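PDB 4ESK: leukocyte-associated immunoglobulin-like receptor 1 from Mus musculus, which acts as a cell-surface inhibitory receptor for collagen that restrains natural killer cells, B cells and T cells, recruiting phosphatases once it is tyrosine-phosphorylated. Local coordinates for residues D34-Y39 with Y59-E64; S49-K54 with G76-I81. One frame throughout, in Å; residues are numbered along the deposited sequence.

Interaction 1 (D34-Y39 with Y59-E64); sequences DKHDLY and YKTEDE
D63 OD1 is gripped twice: it accepts a hydrogen bond from H36 NE2 and is also hydrogen-bonded to Y82 OH. The bond from H36 NE2 to D63 OD1 is short, 2.6 Å, and nearly straight at 169°. It meets the syn lone pair of OD1. The imidazole and carboxylate planes are only 11° apart, so the two flat groups lie almost in one plane. The other oxygen, D63 OD2, is hydrogen-bonded to E57 N, which helps fix the rotation of the carboxylate. H36 reaches across because its CG is anti to the backbone N (chi1 -168°), which sends the ring from the 3-10 turn 36-38 toward the strand. One ring face packs on the backbone of 60-61. T61 CA sits over the ring centre as a CH-pi contact, 3.7 Å from the centroid. K60 O lies over the same face, 3.0 Å from H36 CE1. T61 CG2 touches H36 CB at 3.7 Å. The nearby carboxylate would probably favour a protonated imidazole. This buried His-carboxylate pair pins the loop joining strands 26-31 and 41-46 to the start of strand 62-67, at one end of the immunoglobulin sandwich.

Interaction 2 (S49-K54 with G76-I81); sequences STFMEK and GHYSCI
Segments 49-54 and 76-81 run in the same general direction, each antiparallel to strand 41-46, which lies between them in one sheet of the immunoglobulin sandwich; their closest CA atoms, F51 CA and Y78 CA, are 8.9 Å apart. The edge strand is kinked by a classic beta bulge, with F51 and M52 both facing L44 and both in backbone hydrogen bonds with it. The contact is made by two aromatic rings. F51 swings its ring toward strand 76-84, its CG anti to the backbone N (chi1 -178°). Y78 presents a ring edge to the face of F51. The planes are almost perpendicular, at 89°, and the centroids are 5.8 Å apart, which makes this a T-shaped stack. The nearest atoms are F51 CD2 and Y78 CE1, at 4.2 Å; CE1 lies toward the rim of the F51 ring and not over its centre. F51 also packs on I67 of the facing sheet, and Y78 on K46 and L97. Y78 stands two residues before the disulfide cysteine C80, the Y-x-C pattern of immunoglobulin domains. Its ring is tethered as in a tyrosine corner: Y78 OH is hydrogen-bonded to I74 O, four residues earlier.

The chain leaves strand 26-31 and enters segment 34-39, the first half of interaction 1. It then runs up strand 41-46 and turns into segment 49-54, the first half of interaction 2. Segment 59-64 closes the loop of interaction 1, and segment 76-81 later closes that of interaction 2. The segments alternate, so the two loops cross and do not nest. Interaction 1 joins a loop at one end of the domain to the sheet of 26-31 and 62-67. Interaction 2 lies within the other, larger sheet. They meet where K54 NZ approaches E64 O at 2.6 Å, a probable hydrogen bond. The C30-C80 disulfide also links the sheets.

Interaction 1 (D34-Y39 with Y59-E64)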
loop_
_atom_site.group_PDB
_atom_site.type_symbol
_atom_site.label_atom_id
_atom_site.label_comp_id
_atom_site.label_asym_id
_atom_site.label_seq_id
_atom_site.Cartn_x
_atom_site.Cartn_y
_atom_site.Cartn_z
ATOM N N ASP A 34 -11.727 -5.109 10.787
ATOM C CA ASP A 34 -12.660 -4.646 11.816
ATOM C C ASP A 34 -13.476 -3.452 11.337
ATOM O O ASP A 34 -14.683 -3.442 11.545
ATOM C CB ASP A 34 -11.962 -4.298 13.161
ATOM C CG ASP A 34 -11.117 -5.445 13.719
ATOM O OD1 ASP A 34 -11.671 -6.563 13.827
ATOM O OD2 ASP A 34 -9.909 -5.232 14.059
ATOM N N LYS A 35 -12.841 -2.466 10.695
ATOM C CA LYS A 35 -13.495 -1.162 10.434
ATOM C C LYS A 35 -13.709 -0.829 8.963
ATOM O O LYS A 35 -14.104 0.284 8.633
ATOM C CB LYS A 35 -12.675 -0.022 11.050
ATOM C CG LYS A 35 -12.243 -0.240 12.480
ATOM C CD LYS A 35 -13.403 -0.166 13.443
ATOM C CE LYS A 35 -12.919 -0.032 14.886
ATOM N NZ LYS A 35 -11.844 0.992 15.087
ATOM N N HIS A 36 -13.477 -1.782 8.072
ATOM C CA HIS A 36 -13.438 -1.482 6.632
ATOM C C HIS A 36 -14.724 -0.879 6.119
ATOM O O HIS A 36 -14.695 0.042 5.299
ATOM C CB HIS A 36 -13.092 -2.756 5.869
ATOM C CG HIS A 36 -12.752 -2.538 4.415
ATOM N ND1 HIS A 36 -13.660 -2.632 3.439
ATOM C CD2 HIS A 36 -11.529 -2.294 3.791
ATOM C CE1 HIS A 36 -13.053 -2.423 2.243
ATOM N NE2 HIS A 36 -11.758 -2.220 2.468
ATOM N N ASP A 37 -15.867 -1.357 6.625
ATOM C CA ASP A 37 -17.176 -0.871 6.164
ATOM C C ASP A 37 -17.429 0.611 6.459
ATOM O O ASP A 37 -18.310 1.218 5.841
ATOM C CB ASP A 37 -18.324 -1.687 6.796
ATOM C CG ASP A 37 -18.562 -3.010 6.108
ATOM O OD1 ASP A 37 -18.938 -3.989 6.788
ATOM O OD2 ASP A 37 -18.400 -3.080 4.876
ATOM N N LEU A 38 -16.682 1.191 7.388
ATOM C CA LEU A 38 -16.907 2.591 7.793
ATOM C C LEU A 38 -16.362 3.612 6.789
ATOM O O LEU A 38 -16.804 4.776 6.770
ATOM C CB LEU A 38 -16.295 2.879 9.155
ATOM C CG LEU A 38 -16.704 2.002 10.340
ATOM C CD1 LEU A 38 -16.123 2.569 11.618
ATOM C CD2 LEU A 38 -18.220 1.862 10.417
ATOM N N TYR A 39 -15.394 3.189 5.974
ATOM C CA TYR A 39 -14.670 4.096 5.071
ATOM C C TYR A 39 -15.033 3.734 3.641
ATOM O O TYR A 39 -15.131 2.546 3.318
ATOM C CB TYR A 39 -13.158 4.004 5.333
ATOM C CG TYR A 39 -12.825 4.327 6.775
ATOM C CD1 TYR A 39 -12.730 5.631 7.204
ATOM C CD2 TYR A 39 -12.700 3.322 7.730
ATOM C CE1 TYR A 39 -12.462 5.946 8.527
ATOM C CE2 TYR A 39 -12.448 3.622 9.060
ATOM C CZ TYR A 39 -12.328 4.944 9.457
ATOM O OH TYR A 39 -12.079 5.293 10.774
ATOM N N TYR A 59 -17.287 -5.919 -0.143
ATOM C CA TYR A 59 -17.341 -7.214 0.572
ATOM C C TYR A 59 -15.994 -7.863 0.848
ATOM O O TYR A 59 -15.948 -9.043 1.193
ATOM C CB TYR A 59 -18.184 -8.232 -0.213
ATOM C CG TYR A 59 -19.548 -7.703 -0.565
ATOM C CD1 TYR A 59 -20.437 -7.328 0.439
ATOM C CD2 TYR A 59 -19.944 -7.563 -1.885
ATOM C CE1 TYR A 59 -21.688 -6.822 0.132
ATOM C CE2 TYR A 59 -21.190 -7.047 -2.210
ATOM C CZ TYR A 59 -22.056 -6.686 -1.195
ATOM O OH TYR A 59 -23.295 -6.189 -1.497
ATOM N N LYS A 60 -14.896 -7.158 0.649
ATOM C CA LYS A 60 -13.629 -7.640 1.209
ATOM C C LYS A 60 -12.930 -6.515 1.890
ATOM O O LYS A 60 -13.222 -5.348 1.614
ATOM C CB LYS A 60 -12.735 -8.373 0.197
ATOM C CG LYS A 60 -12.332 -7.652 -1.063
ATOM C CD LYS A 60 -11.400 -8.553 -1.885
ATOM C CE LYS A 60 -10.851 -7.866 -3.124
ATOM N NZ LYS A 60 -9.533 -7.187 -2.907
ATOM N N THR A 61 -12.046 -6.868 2.812
ATOM C CA THR A 61 -11.388 -5.895 3.670
ATOM C C THR A 61 -9.999 -5.532 3.140
ATOM O O THR A 61 -9.255 -4.812 3.804
ATOM C CB THR A 61 -11.312 -6.390 5.125
ATOM O OG1 THR A 61 -10.713 -7.692 5.185
ATOM C CG2 THR A 61 -12.721 -6.453 5.752
ATOM N N GLU A 62 -9.643 -6.060 1.970
ATOM C CA GLU A 62 -8.402 -5.704 1.305
ATOM C C GLU A 62 -8.708 -4.926 0.029
ATOM O O GLU A 62 -9.674 -5.218 -0.669
ATOM C CB GLU A 62 -7.584 -6.962 0.941
ATOM C CG GLU A 62 -7.037 -7.720 2.138
ATOM C CD GLU A 62 -8.108 -8.288 3.070
ATOM O OE1 GLU A 62 -8.929 -9.123 2.639
ATOM O OE2 GLU A 62 -8.145 -7.885 4.244
ATOM N N ASP A 63 -7.847 -3.975 -0.279
ATOM C CA ASP A 63 -7.961 -3.114 -1.463
ATOM C C ASP A 63 -6.582 -3.070 -2.112
ATOM O O ASP A 63 -5.613 -2.644 -1.481
ATOM C CB ASP A 63 -8.369 -1.725 -1.013
ATOM C CG ASP A 63 -9.722 -1.708 -0.354
ATOM O OD1 ASP A 63 -9.772 -1.788 0.893
ATOM O OD2 ASP A 63 -10.743 -1.661 -1.073
ATOM N N GLU A 64 -6.490 -3.532 -3.354
ATOM C CA GLU A 64 -5.201 -3.716 -3.995
ATOM C C GLU A 64 -4.931 -2.668 -5.047
ATOM O O GLU A 64 -5.847 -2.246 -5.758
ATOM C CB GLU A 64 -5.146 -5.056 -4.689
ATOM C CG GLU A 64 -5.197 -6.239 -3.766
ATOM C CD GLU A 64 -4.813 -7.519 -4.469
ATOM O OE1 GLU A 64 -4.263 -7.457 -5.591
ATOM O OE2 GLU A 64 -5.087 -8.587 -3.897
#

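Interaction 2 (S49-K54 with G76-I81)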
loop_
_atom_site.group_PDB
_atom_site.type_symbol
_atom_site.label_atom_id
_atom_site.label_comp_id
_atom_site.label_asym_id
_atom_site.label_seq_id
_atom_site.Cartn_x
_atom_site.Cartn_y
_atom_site.Cartn_z
ATOM N N SER A 49 1.974 12.615 -0.521
ATOM C CA SER A 49 0.848 12.995 -1.377
ATOM C C SER A 49 0.120 11.793 -1.960
ATOM O O SER A 49 0.644 10.671 -1.990
ATOM C CB SER A 49 1.278 13.965 -2.487
ATOM O OG SER A 49 1.988 13.310 -3.515
ATOM N N THR A 50 -1.122 12.028 -2.393
ATOM C CA THR A 50 -1.929 10.978 -2.974
ATOM C C THR A 50 -1.293 10.457 -4.258
ATOM O O THR A 50 -0.993 11.229 -5.191
ATOM C CB THR A 50 -3.355 11.459 -3.262
ATOM O OG1 THR A 50 -3.938 11.968 -2.056
ATOM C CG2 THR A 50 -4.194 10.333 -3.815
ATOM N N PHE A 51 -1.048 9.157 -4.292
ATOM C CA PHE A 51 -0.461 8.486 -5.450
ATOM C C PHE A 51 -1.544 7.832 -6.303
ATOM O O PHE A 51 -1.596 8.010 -7.522
ATOM C CB PHE A 51 0.599 7.475 -4.979
ATOM C CG PHE A 51 1.309 6.752 -6.088
ATOM C CD1 PHE A 51 2.249 7.407 -6.874
ATOM C CD2 PHE A 51 1.060 5.410 -6.335
ATOM C CE1 PHE A 51 2.923 6.726 -7.889
ATOM C CE2 PHE A 51 1.717 4.731 -7.351
ATOM C CZ PHE A 51 2.653 5.389 -8.134
ATOM N N MET A 52 -2.408 7.044 -5.678
ATOM C CA MET A 52 -3.523 6.395 -6.357
ATOM C C MET A 52 -4.667 6.351 -5.348
ATOM O O MET A 52 -4.421 6.306 -4.129
ATOM C CB MET A 52 -3.171 4.960 -6.788
ATOM C CG MET A 52 -2.258 4.828 -7.995
ATOM S SD MET A 52 -1.642 3.138 -8.148
ATOM C CE MET A 52 -0.801 3.257 -9.736
ATOM N N GLU A 53 -5.898 6.399 -5.846
ATOM C CA GLU A 53 -7.057 6.237 -4.977
ATOM C C GLU A 53 -8.246 5.631 -5.675
ATOM O O GLU A 53 -8.345 5.618 -6.904
ATOM C CB GLU A 53 -7.415 7.546 -4.288
ATOM C CG GLU A 53 -7.939 8.628 -5.204
ATOM C CD GLU A 53 -8.124 9.971 -4.509
ATOM O OE1 GLU A 53 -8.066 10.056 -3.263
ATOM O OE2 GLU A 53 -8.327 10.959 -5.246
ATOM N N LYS A 54 -9.149 5.085 -4.879
ATOM C CA LYS A 54 -10.358 4.479 -5.395
ATOM C C LYS A 54 -11.356 4.226 -4.282
ATOM O O LYS A 54 -11.012 4.350 -3.118
ATOM C CB LYS A 54 -10.061 3.168 -6.143
ATOM C CG LYS A 54 -9.378 2.073 -5.338
ATOM C CD LYS A 54 -9.403 0.747 -6.093
ATOM C CE LYS A 54 -8.359 -0.229 -5.576
ATOM N NZ LYS A 54 -8.292 -1.479 -6.373
ATOM N N GLY A 76 10.233 5.348 -3.146
ATOM C CA GLY A 76 9.598 6.219 -2.162
ATOM C C GLY A 76 8.968 5.506 -0.972
ATOM O O GLY A 76 9.117 4.289 -0.831
ATOM N N HIS A 77 8.271 6.288 -0.136
ATOM C CA HIS A 77 7.619 5.810 1.091
ATOM C C HIS A 77 6.134 5.761 0.896
ATOM O O HIS A 77 5.536 6.747 0.427
ATOM C CB HIS A 77 7.935 6.735 2.259
ATOM C CG HIS A 77 9.376 6.665 2.713
ATOM N ND1 HIS A 77 10.363 7.339 2.086
ATOM C CD2 HIS A 77 9.979 5.965 3.751
ATOM C CE1 HIS A 77 11.545 7.083 2.691
ATOM N NE2 HIS A 77 11.317 6.241 3.709
ATOM N N TYR A 78 5.522 4.640 1.275
ATOM C CA TYR A 78 4.130 4.380 0.974
ATOM C C TYR A 78 3.346 4.047 2.224
ATOM O O TYR A 78 3.853 3.364 3.110
ATOM C CB TYR A 78 4.001 3.197 0.033
ATOM C CG TYR A 78 4.503 3.459 -1.376
ATOM C CD1 TYR A 78 3.624 3.805 -2.394
ATOM C CD2 TYR A 78 5.856 3.361 -1.670
ATOM C CE1 TYR A 78 4.073 4.042 -3.688
ATOM C CE2 TYR A 78 6.321 3.598 -2.960
ATOM C CZ TYR A 78 5.429 3.926 -3.952
ATOM O OH TYR A 78 5.897 4.134 -5.227
ATOM N N SER A 79 2.112 4.544 2.271
ATOM C CA SER A 79 1.177 4.162 3.316
ATOM C C SER A 79 -0.238 4.147 2.747
ATOM O O SER A 79 -0.537 4.830 1.731
ATOM C CB SER A 79 1.288 5.113 4.502
ATOM O OG SER A 79 0.988 6.434 4.115
ATOM N N CYS A 80 -1.108 3.348 3.360
ATOM C CA CYS A 80 -2.517 3.298 2.961
ATOM C C CYS A 80 -3.333 4.200 3.900
ATOM O O CYS A 80 -3.139 4.161 5.102
ATOM C CB CYS A 80 -3.053 1.865 3.063
ATOM S SG CYS A 80 -2.242 0.664 1.958
ATOM N N ILE A 81 -4.252 4.994 3.351
ATOM C CA ILE A 81 -5.163 5.840 4.154
ATOM C C ILE A 81 -6.600 5.534 3.748
ATOM O O ILE A 81 -6.955 5.592 2.558
ATOM C CB ILE A 81 -4.915 7.361 3.988
ATOM C CG1 ILE A 81 -3.440 7.685 4.298
ATOM C CG2 ILE A 81 -5.902 8.128 4.875
ATOM C CD1 ILE A 81 -2.958 9.069 3.932
#